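Local coordinates for protein endosialidase (Enterobacteria phage phi92, PDB 4HIZ) that cleaves polysialic acid chains internally, acting on alpha-2,8 and alpha-2,9 linkages as a trimeric phage endosialidase, at residues Tyr185-Gly190 and Gly257-Phe262; Gln461-His466 and Gly489-Leu494; Ser607-Ile612 and Tyr630-Thr635. All coordinates share one frame; numbering follows the deposited sequence.

The three contacts follow one another along the chain without interleaving. Interactions 1 and 2 lie in the catalytic beta-propeller region, yet on opposite sides of the chain's centre, with centres about 50 Å apart. Interaction 1 lies at the edge strand 185-186 of an antiparallel sheet; interaction 2 joins the loop after strand 456-460 to the end of strand 483-490. Interaction 3 lies in the C-terminal fibre-like region, its centre about 69 Å from that of interaction 1 and about 52 Å from that of interaction 2. Each contact also touches another subunit: Y185 of interaction 1 meets H466 of a neighbouring subunit, so residues of interactions 1 and 2 come together across the trimer.

Interaction 1 (Tyr185-Gly190 and Gly257-Phe262); sequences YRRPTG and GTTWHF
P188 lies over one face of the W260 indole, its CG 3.7 Å from the centroid of the six-membered ring and 14° off the normal, a CH-pi contact. The same indole is fixed at its edge: NE1 donates to G190 O at 2.8 Å, with the acceptor close to the ring plane. A chi1 of 50° sets W260 CG between its backbone N and carbonyl carbon, which carries the ring back over the proline. W260 N gives P188 O a hydrogen bond of 2.9 Å, so side chain and backbone of one residue hold both ends of the extended P188-G190 segment. Beyond it, R186 and F262 form an antiparallel hydrogen-bonded pair, while the F262 ring packs edge-to-face on F218.

The looser, solvent side is that of R187 and the T189-T259 pair, whose OG1 atoms share a 3.0 Å hydrogen bond. At the Y185 end, covered by Y429 and H466 of a neighbouring subunit, Y185 OH meets H261 ND1 at 2.7 Å in the imidazole plane, the two rings rim to rim with planes 21° apart. H261 also touches S219 and N220 of a glycan pocket, its side chain about 7 Å from a bound sialic acid. The short Y185 bond engages ND1 and probably limits rotation of the imidazole, consistent with an indirect part in shaping that pocket's wall.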
ATOM      1  N   TYR A 185     -24.095  -6.341 -17.234  1.00 11.62           N
ATOM      2  CA  TYR A 185     -24.763  -7.589 -16.857  1.00 11.73           C
ATOM      3  C   TYR A 185     -26.260  -7.428 -17.142  1.00 12.99           C
ATOM      4  O   TYR A 185     -26.826  -6.341 -16.949  1.00 13.91           O
ATOM      5  CB  TYR A 185     -24.566  -7.781 -15.323  1.00 11.63           C
ATOM      6  CG  TYR A 185     -25.486  -8.799 -14.735  1.00 13.51           C
ATOM      7  CD1 TYR A 185     -25.317 -10.155 -15.012  1.00 13.98           C
ATOM      8  CD2 TYR A 185     -26.545  -8.417 -13.906  1.00 14.43           C
ATOM      9  CE1 TYR A 185     -26.182 -11.111 -14.464  1.00 14.55           C
ATOM     10  CE2 TYR A 185     -27.435  -9.378 -13.374  1.00 14.66           C
ATOM     11  CZ  TYR A 185     -27.236 -10.708 -13.645  1.00 15.62           C
ATOM     12  OH  TYR A 185     -28.102 -11.649 -13.105  1.00 16.90           O
ATOM     13  N   ARG A 186     -26.910  -8.494 -17.604  1.00 12.85           N
ATOM     14  CA  ARG A 186     -28.365  -8.489 -17.778  1.00 12.84           C
ATOM     15  C   ARG A 186     -28.906  -9.799 -17.246  1.00 13.75           C
ATOM     16  O   ARG A 186     -28.207 -10.840 -17.306  1.00 14.13           O
ATOM     17  CB  ARG A 186     -28.729  -8.449 -19.279  1.00 13.77           C
ATOM     18  CG  ARG A 186     -28.152  -7.284 -20.029  1.00 15.52           C
ATOM     19  CD  ARG A 186     -28.954  -6.009 -19.802  1.00 18.46           C
ATOM     20  NE  ARG A 186     -28.523  -4.971 -20.760  1.00 20.23           N
ATOM     21  CZ  ARG A 186     -29.015  -4.796 -22.001  1.00 20.66           C
ATOM     22  NH1 ARG A 186     -30.015  -5.542 -22.477  1.00 21.85           N
ATOM     23  NH2 ARG A 186     -28.517  -3.827 -22.788  1.00 21.09           N
ATOM     24  N   ARG A 187     -30.149  -9.769 -16.756  1.00 14.33           N
ATOM     25  CA  ARG A 187     -30.853 -10.976 -16.347  0.63 14.94           C
ATOM     26  C   ARG A 187     -32.174 -11.080 -17.119  1.00 16.57           C
ATOM     27  O   ARG A 187     -33.226 -10.697 -16.613  1.00 16.97           O
ATOM     28  CB  ARG A 187     -31.119 -10.897 -14.857  0.63 14.45           C
ATOM     29  CG  ARG A 187     -31.639 -12.200 -14.262  0.63 15.19           C
ATOM     30  CD  ARG A 187     -31.853 -12.039 -12.818  0.63 16.01           C
ATOM     31  NE  ARG A 187     -32.579 -13.181 -12.267  0.63 17.70           N
ATOM     32  CZ  ARG A 187     -33.838 -13.134 -11.822  0.63 20.30           C
ATOM     33  NH1 ARG A 187     -34.396 -14.221 -11.333  0.63 23.39           N
ATOM     34  NH2 ARG A 187     -34.538 -12.006 -11.857  0.63 19.82           N
ATOM     35  N   PRO A 188     -32.118 -11.570 -18.370  1.00 17.51           N
ATOM     36  CA  PRO A 188     -33.299 -11.559 -19.230  1.00 17.42           C
ATOM     37  C   PRO A 188     -34.155 -12.783 -19.008  1.00 17.58           C
ATOM     38  O   PRO A 188     -33.729 -13.719 -18.339  1.00 18.09           O
ATOM     39  CB  PRO A 188     -32.702 -11.583 -20.663  1.00 18.00           C
ATOM     40  CG  PRO A 188     -31.176 -11.483 -20.471  1.00 18.74           C
ATOM     41  CD  PRO A 188     -30.924 -12.011 -19.102  1.00 18.69           C
ATOM     42  N   THR A 189     -35.361 -12.763 -19.566  1.00 17.44           N
ATOM     43  CA  THR A 189     -36.191 -13.958 -19.618  1.00 17.79           C
ATOM     44  C   THR A 189     -36.515 -14.281 -21.076  1.00 17.48           C
ATOM     45  O   THR A 189     -36.958 -13.415 -21.821  1.00 18.24           O
ATOM     46  CB  THR A 189     -37.489 -13.741 -18.816  1.00 19.74           C
ATOM     47  OG1 THR A 189     -37.180 -13.425 -17.437  1.00 20.09           O
ATOM     48  CG2 THR A 189     -38.400 -14.980 -18.896  1.00 20.40           C
ATOM     49  N   GLY A 190     -36.267 -15.526 -21.482  1.00 15.95           N
ATOM     50  CA  GLY A 190     -36.538 -15.944 -22.855  1.00 14.65           C
ATOM     51  C   GLY A 190     -35.616 -15.282 -23.857  1.00 15.28           C
ATOM     52  O   GLY A 190     -34.544 -14.740 -23.517  1.00 16.44           O
ATOM     53  N   GLY A 257     -39.688 -18.216 -21.119  1.00 23.93           N
ATOM     54  CA  GLY A 257     -40.013 -18.497 -19.723  1.00 25.31           C
ATOM     55  C   GLY A 257     -38.818 -18.744 -18.807  1.00 23.52           C
ATOM     56  O   GLY A 257     -38.946 -18.733 -17.580  1.00 24.25           O
ATOM     57  N   THR A 258     -37.646 -18.960 -19.387  1.00 20.43           N
ATOM     58  CA  THR A 258     -36.444 -19.186 -18.585  1.00 18.32           C
ATOM     59  C   THR A 258     -35.751 -17.854 -18.315  1.00 16.83           C
ATOM     60  O   THR A 258     -35.501 -17.080 -19.241  1.00 16.32           O
ATOM     61  CB  THR A 258     -35.469 -20.118 -19.321  1.00 20.82           C
ATOM     62  OG1 THR A 258     -36.075 -21.413 -19.490  1.00 22.79           O
ATOM     63  CG2 THR A 258     -34.127 -20.232 -18.564  1.00 23.02           C
ATOM     64  N   THR A 259     -35.423 -17.615 -17.039  1.00 17.26           N
ATOM     65  CA  THR A 259     -34.655 -16.434 -16.663  1.00 18.52           C
ATOM     66  C   THR A 259     -33.180 -16.823 -16.622  1.00 17.19           C
ATOM     67  O   THR A 259     -32.828 -17.841 -16.050  1.00 18.24           O
ATOM     68  CB  THR A 259     -35.154 -15.853 -15.313  1.00 21.37           C
ATOM     69  OG1 THR A 259     -36.551 -15.544 -15.435  1.00 24.20           O
ATOM     70  CG2 THR A 259     -34.420 -14.563 -14.989  1.00 21.79           C
ATOM     71  N   TRP A 260     -32.334 -16.053 -17.306  1.00 15.99           N
ATOM     72  CA  TRP A 260     -30.929 -16.439 -17.463  1.00 15.03           C
ATOM     73  C   TRP A 260     -30.007 -15.242 -17.209  1.00 14.03           C
ATOM     74  O   TRP A 260     -30.471 -14.185 -16.784  1.00 14.87           O
ATOM     75  CB  TRP A 260     -30.715 -17.052 -18.874  1.00 15.56           C
ATOM     76  CG  TRP A 260     -31.258 -16.231 -20.051  1.00 15.63           C
ATOM     77  CD1 TRP A 260     -32.575 -16.146 -20.461  1.00 15.58           C
ATOM     78  CD2 TRP A 260     -30.494 -15.452 -20.997  1.00 15.39           C
ATOM     79  NE1 TRP A 260     -32.675 -15.351 -21.591  1.00 14.44           N
ATOM     80  CE2 TRP A 260     -31.419 -14.904 -21.931  1.00 15.20           C
ATOM     81  CE3 TRP A 260     -29.125 -15.150 -21.135  1.00 15.13           C
ATOM     82  CZ2 TRP A 260     -31.023 -14.098 -22.979  1.00 15.35           C
ATOM     83  CZ3 TRP A 260     -28.728 -14.330 -22.177  1.00 15.47           C
ATOM     84  CH2 TRP A 260     -29.677 -13.802 -23.087  1.00 16.00           C
ATOM     85  N   HIS A 261     -28.719 -15.430 -17.465  1.00 12.28           N
ATOM     86  CA  HIS A 261     -27.728 -14.412 -17.109  1.00 12.71           C
ATOM     87  C   HIS A 261     -26.823 -14.138 -18.289  1.00 12.59           C
ATOM     88  O   HIS A 261     -26.363 -15.072 -18.954  1.00 13.30           O
ATOM     89  CB  HIS A 261     -26.841 -14.918 -15.958  1.00 14.16           C
ATOM     90  CG  HIS A 261     -27.603 -15.241 -14.716  1.00 15.93           C
ATOM     91  ND1 HIS A 261     -28.126 -14.265 -13.891  1.00 16.94           N
ATOM     92  CD2 HIS A 261     -27.976 -16.432 -14.184  1.00 17.08           C
ATOM     93  CE1 HIS A 261     -28.774 -14.846 -12.890  1.00 18.26           C
ATOM     94  NE2 HIS A 261     -28.691 -16.161 -13.038  1.00 18.94           N
ATOM     95  N   PHE A 262     -26.548 -12.862 -18.523  1.00 12.30           N
ATOM     96  CA  PHE A 262     -25.670 -12.445 -19.609  1.00 12.00           C
ATOM     97  C   PHE A 262     -24.671 -11.414 -19.113  1.00 12.14           C
ATOM     98  O   PHE A 262     -25.039 -10.504 -18.365  1.00 12.59           O
ATOM     99  CB  PHE A 262     -26.532 -11.804 -20.714  1.00 12.01           C
ATOM    100  CG  PHE A 262     -25.732 -11.296 -21.892  1.00 13.75           C
ATOM    101  CD1 PHE A 262     -25.328 -12.166 -22.907  1.00 13.95           C
ATOM    102  CD2 PHE A 262     -25.350  -9.967 -21.959  1.00 14.79           C
ATOM    103  CE1 PHE A 262     -24.582 -11.702 -23.990  1.00 14.69           C
ATOM    104  CE2 PHE A 262     -24.574  -9.490 -23.038  1.00 15.91           C
ATOM    105  CZ  PHE A 262     -24.206 -10.364 -24.051  1.00 15.72           C
TER

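Interaction 2 (Gln461-His466 and Gly489-Leu494); sequences QIYQGH and GGEDFL
In the catalytic beta-propeller, strand 483-490 of a four-stranded antiparallel sheet runs out into a loop that packs on the loop following strand 456-460. I462 fills the buried middle: its CG2 stands over one face of the F493 ring, 3.6 Å from the centroid and 15° off the normal, a CH-pi contact, while CD1 reaches CE2 of the same ring. Y433 meets that ring edge-to-face, and N95 of a neighbouring subunit packs on F493, placing the contact at the trimer interface. E491 ties the two loops together. Its N donates to I462 O at 2.8 Å, and its side chain, extended beyond CG with chi2 -176°, brings OE1 to Q464 N at 2.8 Å. That bond is nearly straight, 171° at the hydrogen, and meets OE1 on its anti side, tilted somewhat from the carboxylate plane. OE2 is held by A471 N, so both carboxylate oxygens of this buried group have backbone donors. A water bridges I462 N to E491 O. Downstream, D492 OD1 accepts from L494 N in an Asx turn. Q464 bends at chi2 and spans the loops: OE1 accepts from H466 N, and NE2 donates to F493 O at 3.1 Å, approaching from above the carbonyl plane.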
ATOM      1  N   GLN A 461      -6.476  24.612  -4.288  1.00 10.34           N
ATOM      2  CA  GLN A 461      -5.502  23.575  -4.617  1.00  9.99           C
ATOM      3  C   GLN A 461      -4.089  24.117  -4.385  1.00 10.97           C
ATOM      4  O   GLN A 461      -3.922  25.253  -3.920  1.00 11.46           O
ATOM      5  CB  GLN A 461      -5.681  23.194  -6.102  1.00 10.73           C
ATOM      6  CG  GLN A 461      -6.794  22.155  -6.270  1.00 11.41           C
ATOM      7  CD  GLN A 461      -8.097  22.552  -5.594  1.00 13.16           C
ATOM      8  OE1 GLN A 461      -8.811  23.472  -6.062  1.00 14.37           O
ATOM      9  NE2 GLN A 461      -8.436  21.856  -4.484  1.00 12.69           N
ATOM     10  N   ILE A 462      -3.093  23.324  -4.763  1.00 10.53           N
ATOM     11  CA  ILE A 462      -1.693  23.758  -4.724  1.00 10.35           C
ATOM     12  C   ILE A 462      -1.074  23.655  -6.120  1.00 10.05           C
ATOM     13  O   ILE A 462      -1.251  22.660  -6.818  1.00 10.94           O
ATOM     14  CB  ILE A 462      -0.882  22.869  -3.727  1.00 10.65           C
ATOM     15  CG1 ILE A 462      -1.317  23.167  -2.280  1.00 10.92           C
ATOM     16  CG2 ILE A 462       0.658  23.072  -3.904  1.00 10.16           C
ATOM     17  CD1 ILE A 462      -0.819  22.075  -1.272  1.00 11.09           C
ATOM     18  N   TYR A 463      -0.307  24.687  -6.481  1.00  9.47           N
ATOM     19  CA  TYR A 463       0.562  24.673  -7.645  1.00 10.70           C
ATOM     20  C   TYR A 463       1.988  24.597  -7.078  1.00 10.60           C
ATOM     21  O   TYR A 463       2.399  25.465  -6.283  1.00 11.69           O
ATOM     22  CB  TYR A 463       0.346  25.980  -8.448  1.00 10.78           C
ATOM     23  CG  TYR A 463       1.470  26.341  -9.403  1.00 10.89           C
ATOM     24  CD1 TYR A 463       1.731  25.581 -10.544  1.00 11.43           C
ATOM     25  CD2 TYR A 463       2.286  27.432  -9.134  1.00 11.19           C
ATOM     26  CE1 TYR A 463       2.774  25.895 -11.420  1.00 12.21           C
ATOM     27  CE2 TYR A 463       3.325  27.784 -10.015  1.00 12.43           C
ATOM     28  CZ  TYR A 463       3.576  27.014 -11.139  1.00 12.90           C
ATOM     29  OH  TYR A 463       4.623  27.334 -11.964  1.00 13.70           O
ATOM     30  N   GLN A 464       2.738  23.568  -7.470  1.00  9.44           N
ATOM     31  CA  GLN A 464       4.032  23.268  -6.786  1.00  8.84           C
ATOM     32  C   GLN A 464       5.084  24.386  -7.067  1.00 10.75           C
ATOM     33  O   GLN A 464       5.776  24.834  -6.161  1.00 12.06           O
ATOM     34  CB  GLN A 464       4.573  21.914  -7.230  1.00  9.36           C
ATOM     35  CG  GLN A 464       5.760  21.373  -6.373  1.00 10.04           C
ATOM     36  CD  GLN A 464       7.082  22.011  -6.699  1.00 10.76           C
ATOM     37  OE1 GLN A 464       7.398  22.241  -7.868  1.00 10.85           O
ATOM     38  NE2 GLN A 464       7.901  22.247  -5.667  1.00 11.01           N
ATOM     39  N   GLY A 465       5.213  24.835  -8.327  1.00 11.47           N
ATOM     40  CA  GLY A 465       6.051  26.007  -8.596  1.00 12.89           C
ATOM     41  C   GLY A 465       7.428  25.819  -9.216  1.00 13.38           C
ATOM     42  O   GLY A 465       7.987  26.807  -9.697  1.00 16.95           O
ATOM     43  N   HIS A 466       8.009  24.615  -9.234  1.00 12.38           N
ATOM     44  CA  HIS A 466       9.381  24.492  -9.761  1.00 12.33           C
ATOM     45  C   HIS A 466       9.442  24.191 -11.251  1.00 13.27           C
ATOM     46  O   HIS A 466      10.534  24.068 -11.813  1.00 14.95           O
ATOM     47  CB  HIS A 466      10.207  23.435  -9.028  1.00 11.15           C
ATOM     48  CG  HIS A 466      10.484  23.750  -7.589  1.00 12.14           C
ATOM     49  ND1 HIS A 466      11.267  22.927  -6.809  1.00 12.49           N
ATOM     50  CD2 HIS A 466      10.135  24.802  -6.798  1.00 12.97           C
ATOM     51  CE1 HIS A 466      11.382  23.444  -5.594  1.00 12.33           C
ATOM     52  NE2 HIS A 466      10.690  24.570  -5.551  1.00 12.60           N
ATOM     53  N   GLY A 489      -7.589  18.372 -11.485  1.00  9.21           N
ATOM     54  CA  GLY A 489      -6.207  18.260 -10.996  1.00 10.14           C
ATOM     55  C   GLY A 489      -5.803  19.238  -9.913  1.00 10.61           C
ATOM     56  O   GLY A 489      -6.340  20.341  -9.801  1.00 10.80           O
ATOM     57  N   GLY A 490      -4.872  18.775  -9.073  1.00  9.45           N
ATOM     58  CA  GLY A 490      -4.156  19.664  -8.150  1.00 10.60           C
ATOM     59  C   GLY A 490      -2.768  19.112  -7.892  1.00 10.03           C
ATOM     60  O   GLY A 490      -2.522  17.929  -8.176  1.00 10.54           O
ATOM     61  N   GLU A 491      -1.853  19.948  -7.374  1.00 10.04           N
ATOM     62  CA  GLU A 491      -0.504  19.472  -7.066  1.00  9.29           C
ATOM     63  C   GLU A 491      -0.297  19.456  -5.567  1.00  9.94           C
ATOM     64  O   GLU A 491      -1.277  19.462  -4.793  1.00 10.90           O
ATOM     65  CB  GLU A 491       0.560  20.354  -7.775  1.00  9.01           C
ATOM     66  CG  GLU A 491       0.179  20.435  -9.290  1.00 10.16           C
ATOM     67  CD  GLU A 491       1.207  21.200 -10.131  1.00 12.22           C
ATOM     68  OE1 GLU A 491       2.140  21.840  -9.569  1.00 12.24           O
ATOM     69  OE2 GLU A 491       1.069  21.122 -11.373  1.00 13.22           O
ATOM     70  N   ASP A 492       0.977  19.392  -5.174  1.00  9.89           N
ATOM     71  CA  ASP A 492       1.385  19.448  -3.749  1.00  9.80           C
ATOM     72  C   ASP A 492       2.738  20.135  -3.793  1.00 10.63           C
ATOM     73  O   ASP A 492       3.239  20.421  -4.895  1.00 10.98           O
ATOM     74  CB  ASP A 492       1.395  18.036  -3.073  1.00 12.13           C
ATOM     75  CG  ASP A 492       2.443  17.064  -3.660  1.00 15.43           C
ATOM     76  OD1 ASP A 492       3.591  17.454  -3.910  1.00 16.96           O
ATOM     77  OD2 ASP A 492       2.142  15.861  -3.860  1.00 17.40           O
ATOM     78  N   PHE A 493       3.332  20.442  -2.644  1.00  9.43           N
ATOM     79  CA  PHE A 493       4.580  21.232  -2.696  1.00  9.91           C
ATOM     80  C   PHE A 493       5.851  20.420  -2.938  1.00 10.39           C
ATOM     81  O   PHE A 493       6.936  20.988  -3.023  1.00 11.57           O
ATOM     82  CB  PHE A 493       4.707  22.070  -1.407  1.00 10.38           C
ATOM     83  CG  PHE A 493       3.701  23.209  -1.324  1.00 11.04           C
ATOM     84  CD1 PHE A 493       3.718  24.252  -2.275  1.00 11.19           C
ATOM     85  CD2 PHE A 493       2.766  23.250  -0.278  1.00 12.65           C
ATOM     86  CE1 PHE A 493       2.786  25.288  -2.193  1.00 12.86           C
ATOM     87  CE2 PHE A 493       1.843  24.263  -0.182  1.00 13.75           C
ATOM     88  CZ  PHE A 493       1.853  25.296  -1.141  1.00 13.84           C
ATOM     89  N   LEU A 494       5.748  19.107  -3.097  1.00 10.71           N
ATOM     90  CA  LEU A 494       6.946  18.276  -3.325  1.00 11.06           C
ATOM     91  C   LEU A 494       7.412  18.384  -4.770  1.00 10.76           C
ATOM     92  O   LEU A 494       6.698  18.029  -5.724  1.00 11.18           O
ATOM     93  CB  LEU A 494       6.669  16.806  -2.989  1.00 12.03           C
ATOM     94  CG  LEU A 494       6.166  16.610  -1.553  1.00 13.81           C
ATOM     95  CD1 LEU A 494       5.798  15.149  -1.295  1.00 14.41           C
ATOM     96  CD2 LEU A 494       7.201  17.064  -0.550  1.00 14.36           C
TER
HETATM   97  O   HOH W   1      -3.875  20.577  -5.030  1.00 11.08           O
HETATM   98  O   HOH W   2       4.272  23.093 -10.700  1.00 13.85           O

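Interaction 3 (Ser607-Ile612 and Tyr630-Thr635); sequences SEQRLI and YGSNHT
H634 lays its imidazole against the carbonyl of S607, whose O is 3.4 Å above one ring face, offset toward the rim; Y630 CD2 lies over the opposite face. With CG anti to the backbone N (chi1 -165°), the ring also turns its CD2 edge to Q609 O, 3.5 Å away, and ND1 is held by Y636 N. Q609 makes the central polar link. Its extended chain carries OE1 to two donors of N633: the backbone N at 3.1 Å, nearly in line with the C=O bond, and ND2 at 3.0 Å, from above the carbonyl plane. Q609 NE2 is anchored on K599 O. Backbone bonds bracket this grip, G631 N to Q609 O at 2.8 Å and T635 N to S607 O at 3.0 Å. R610 runs alongside Y630, with CD 3.8 Å from CE1; its NH1 reaches E608 O and, in a salt bridge, E608 OE1, and Y594 of a neighbouring subunit receives it in a cation-pi contact. These bonds fasten a type I beta turn, G631 to H634, onto the end of the strand pair, where R610 and Y630 form a non-hydrogen-bonded antiparallel pair; R610-I612 pair in parallel with another chain's strand, consistent with an intertwined trimeric phage fibre.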
ATOM      1  N   SER A 607      38.819 -13.215  -4.985  1.00 16.47           N
ATOM      2  CA  SER A 607      39.509 -14.431  -5.398  1.00 16.70           C
ATOM      3  C   SER A 607      38.617 -15.676  -5.338  1.00 15.77           C
ATOM      4  O   SER A 607      39.036 -16.743  -5.769  1.00 16.46           O
ATOM      5  CB  SER A 607      40.762 -14.648  -4.537  1.00 19.01           C
ATOM      6  OG  SER A 607      40.372 -14.878  -3.191  1.00 21.15           O
ATOM      7  N   GLU A 608      37.396 -15.533  -4.810  1.00 14.64           N
ATOM      8  CA  GLU A 608      36.442 -16.648  -4.766  1.00 15.58           C
ATOM      9  C   GLU A 608      35.516 -16.675  -5.975  1.00 14.29           C
ATOM     10  O   GLU A 608      34.759 -17.648  -6.145  1.00 13.79           O
ATOM     11  CB  GLU A 608      35.538 -16.545  -3.532  1.00 17.39           C
ATOM     12  CG  GLU A 608      36.314 -16.682  -2.213  1.00 22.03           C
ATOM     13  CD  GLU A 608      36.654 -18.129  -1.875  1.00 31.49           C
ATOM     14  OE1 GLU A 608      35.875 -19.040  -2.182  1.00 34.74           O
ATOM     15  OE2 GLU A 608      37.707 -18.360  -1.261  1.00 37.47           O
ATOM     16  N   GLN A 609      35.558 -15.629  -6.796  1.00 12.51           N
ATOM     17  CA  GLN A 609      34.502 -15.388  -7.804  1.00 11.79           C
ATOM     18  C   GLN A 609      34.164 -16.608  -8.663  1.00 12.11           C
ATOM     19  O   GLN A 609      34.996 -17.074  -9.468  1.00 12.16           O
ATOM     20  CB  GLN A 609      34.888 -14.245  -8.746  1.00 12.55           C
ATOM     21  CG  GLN A 609      33.741 -13.888  -9.710  1.00 11.99           C
ATOM     22  CD  GLN A 609      34.192 -12.874 -10.757  1.00 13.37           C
ATOM     23  OE1 GLN A 609      35.363 -12.852 -11.146  1.00 13.62           O
ATOM     24  NE2 GLN A 609      33.270 -12.028 -11.210  1.00 14.46           N
ATOM     25  N   ARG A 610      32.926 -17.090  -8.521  1.00 11.13           N
ATOM     26  CA  ARG A 610      32.471 -18.204  -9.347  1.00 10.66           C
ATOM     27  C   ARG A 610      30.970 -18.384  -9.211  1.00 10.70           C
ATOM     28  O   ARG A 610      30.342 -17.940  -8.230  1.00 10.71           O
ATOM     29  CB  ARG A 610      33.181 -19.499  -8.919  1.00 10.79           C
ATOM     30  CG  ARG A 610      32.799 -19.991  -7.491  1.00 12.00           C
ATOM     31  CD  ARG A 610      33.836 -21.015  -7.053  1.00 12.56           C
ATOM     32  NE  ARG A 610      33.549 -21.693  -5.782  1.00 13.40           N
ATOM     33  CZ  ARG A 610      33.827 -21.191  -4.584  1.00 15.03           C
ATOM     34  NH1 ARG A 610      34.350 -19.956  -4.446  1.00 15.13           N
ATOM     35  NH2 ARG A 610      33.590 -21.943  -3.510  1.00 16.82           N
ATOM     36  N   LEU A 611      30.415 -19.041 -10.217  1.00 10.48           N
ATOM     37  CA  LEU A 611      29.004 -19.404 -10.217  1.00 10.59           C
ATOM     38  C   LEU A 611      28.927 -20.922 -10.039  1.00 11.59           C
ATOM     39  O   LEU A 611      29.631 -21.659 -10.737  1.00 11.96           O
ATOM     40  CB  LEU A 611      28.362 -18.985 -11.564  1.00 11.70           C
ATOM     41  CG  LEU A 611      26.853 -19.305 -11.689  1.00 14.21           C
ATOM     42  CD1 LEU A 611      25.988 -18.545 -10.665  1.00 14.88           C
ATOM     43  CD2 LEU A 611      26.328 -19.049 -13.131  1.00 14.29           C
ATOM     44  N   ILE A 612      28.094 -21.394  -9.106  1.00 12.07           N
ATOM     45  CA  ILE A 612      27.996 -22.846  -8.845  1.00 11.83           C
ATOM     46  C   ILE A 612      26.566 -23.299  -9.160  1.00 12.16           C
ATOM     47  O   ILE A 612      25.606 -22.859  -8.525  1.00 13.78           O
ATOM     48  CB  ILE A 612      28.319 -23.230  -7.379  1.00 12.13           C
ATOM     49  CG1 ILE A 612      29.675 -22.625  -6.973  1.00 11.59           C
ATOM     50  CG2 ILE A 612      28.322 -24.774  -7.245  1.00 12.52           C
ATOM     51  CD1 ILE A 612      29.984 -22.851  -5.469  1.00 12.81           C
ATOM     52  N   TYR A 630      34.436 -20.548 -12.962  1.00 11.27           N
ATOM     53  CA  TYR A 630      35.217 -19.543 -12.233  1.00 11.83           C
ATOM     54  C   TYR A 630      35.304 -18.226 -13.006  1.00 13.12           C
ATOM     55  O   TYR A 630      35.377 -18.230 -14.230  1.00 14.30           O
ATOM     56  CB  TYR A 630      36.652 -20.045 -11.985  1.00 12.74           C
ATOM     57  CG  TYR A 630      36.832 -21.205 -11.021  1.00 14.33           C
ATOM     58  CD1 TYR A 630      35.764 -21.871 -10.443  1.00 15.10           C
ATOM     59  CD2 TYR A 630      38.110 -21.627 -10.695  1.00 15.80           C
ATOM     60  CE1 TYR A 630      35.977 -22.946  -9.523  1.00 15.11           C
ATOM     61  CE2 TYR A 630      38.344 -22.675  -9.828  1.00 17.27           C
ATOM     62  CZ  TYR A 630      37.279 -23.337  -9.231  1.00 15.97           C
ATOM     63  OH  TYR A 630      37.539 -24.390  -8.355  1.00 17.00           O
ATOM     64  N   GLY A 631      35.270 -17.110 -12.288  1.00 12.05           N
ATOM     65  CA  GLY A 631      35.411 -15.791 -12.887  1.00 11.89           C
ATOM     66  C   GLY A 631      36.872 -15.427 -13.114  1.00 12.97           C
ATOM     67  O   GLY A 631      37.806 -16.112 -12.659  1.00 13.87           O
ATOM     68  N   SER A 632      37.056 -14.291 -13.771  1.00 13.73           N
ATOM     69  CA  SER A 632      38.388 -13.753 -14.048  1.00 14.50           C
ATOM     70  C   SER A 632      39.128 -13.293 -12.793  1.00 14.92           C
ATOM     71  O   SER A 632      40.368 -13.148 -12.815  1.00 16.22           O
ATOM     72  CB  SER A 632      38.250 -12.602 -15.050  1.00 16.36           C
ATOM     73  OG  SER A 632      37.495 -11.533 -14.484  1.00 17.28           O
ATOM     74  N   ASN A 633      38.387 -13.054 -11.713  1.00 13.34           N
ATOM     75  CA  ASN A 633      39.041 -12.625 -10.459  1.00 14.06           C
ATOM     76  C   ASN A 633      39.413 -13.786  -9.556  1.00 14.47           C
ATOM     77  O   ASN A 633      40.105 -13.592  -8.561  1.00 16.33           O
ATOM     78  CB  ASN A 633      38.149 -11.663  -9.673  1.00 15.63           C
ATOM     79  CG  ASN A 633      37.945 -10.366 -10.385  1.00 17.73           C
ATOM     80  OD1 ASN A 633      38.764  -9.478 -10.271  1.00 22.10           O
ATOM     81  ND2 ASN A 633      36.866 -10.249 -11.143  1.00 17.40           N
ATOM     82  N   HIS A 634      38.990 -15.001  -9.910  1.00 14.30           N
ATOM     83  CA  HIS A 634      39.278 -16.147  -9.073  1.00 14.12           C
ATOM     84  C   HIS A 634      40.801 -16.392  -8.957  1.00 15.05           C
ATOM     85  O   HIS A 634      41.554 -16.066  -9.873  1.00 15.97           O
ATOM     86  CB  HIS A 634      38.623 -17.394  -9.685  1.00 13.92           C
ATOM     87  CG  HIS A 634      38.552 -18.548  -8.740  1.00 14.49           C
ATOM     88  ND1 HIS A 634      39.622 -19.385  -8.500  1.00 15.14           N
ATOM     89  CD2 HIS A 634      37.533 -19.005  -7.971  1.00 14.83           C
ATOM     90  CE1 HIS A 634      39.267 -20.298  -7.608  1.00 16.12           C
ATOM     91  NE2 HIS A 634      37.999 -20.097  -7.283  1.00 15.87           N
ATOM     92  N   THR A 635      41.248 -16.956  -7.841  1.00 16.33           N
ATOM     93  CA  THR A 635      42.638 -17.407  -7.725  1.00 18.49           C
ATOM     94  C   THR A 635      43.154 -18.161  -8.961  1.00 17.93           C
ATOM     95  O   THR A 635      44.314 -17.972  -9.381  1.00 19.17           O
ATOM     96  CB  THR A 635      42.771 -18.343  -6.514  1.00 22.14           C
ATOM     97  OG1 THR A 635      42.382 -17.623  -5.351  1.00 22.60           O
ATOM     98  CG2 THR A 635      44.208 -18.850  -6.352  1.00 24.33           C
TER
HETATM   99  O   HOH W   3      39.714 -18.978  -4.226  1.00 33.73           O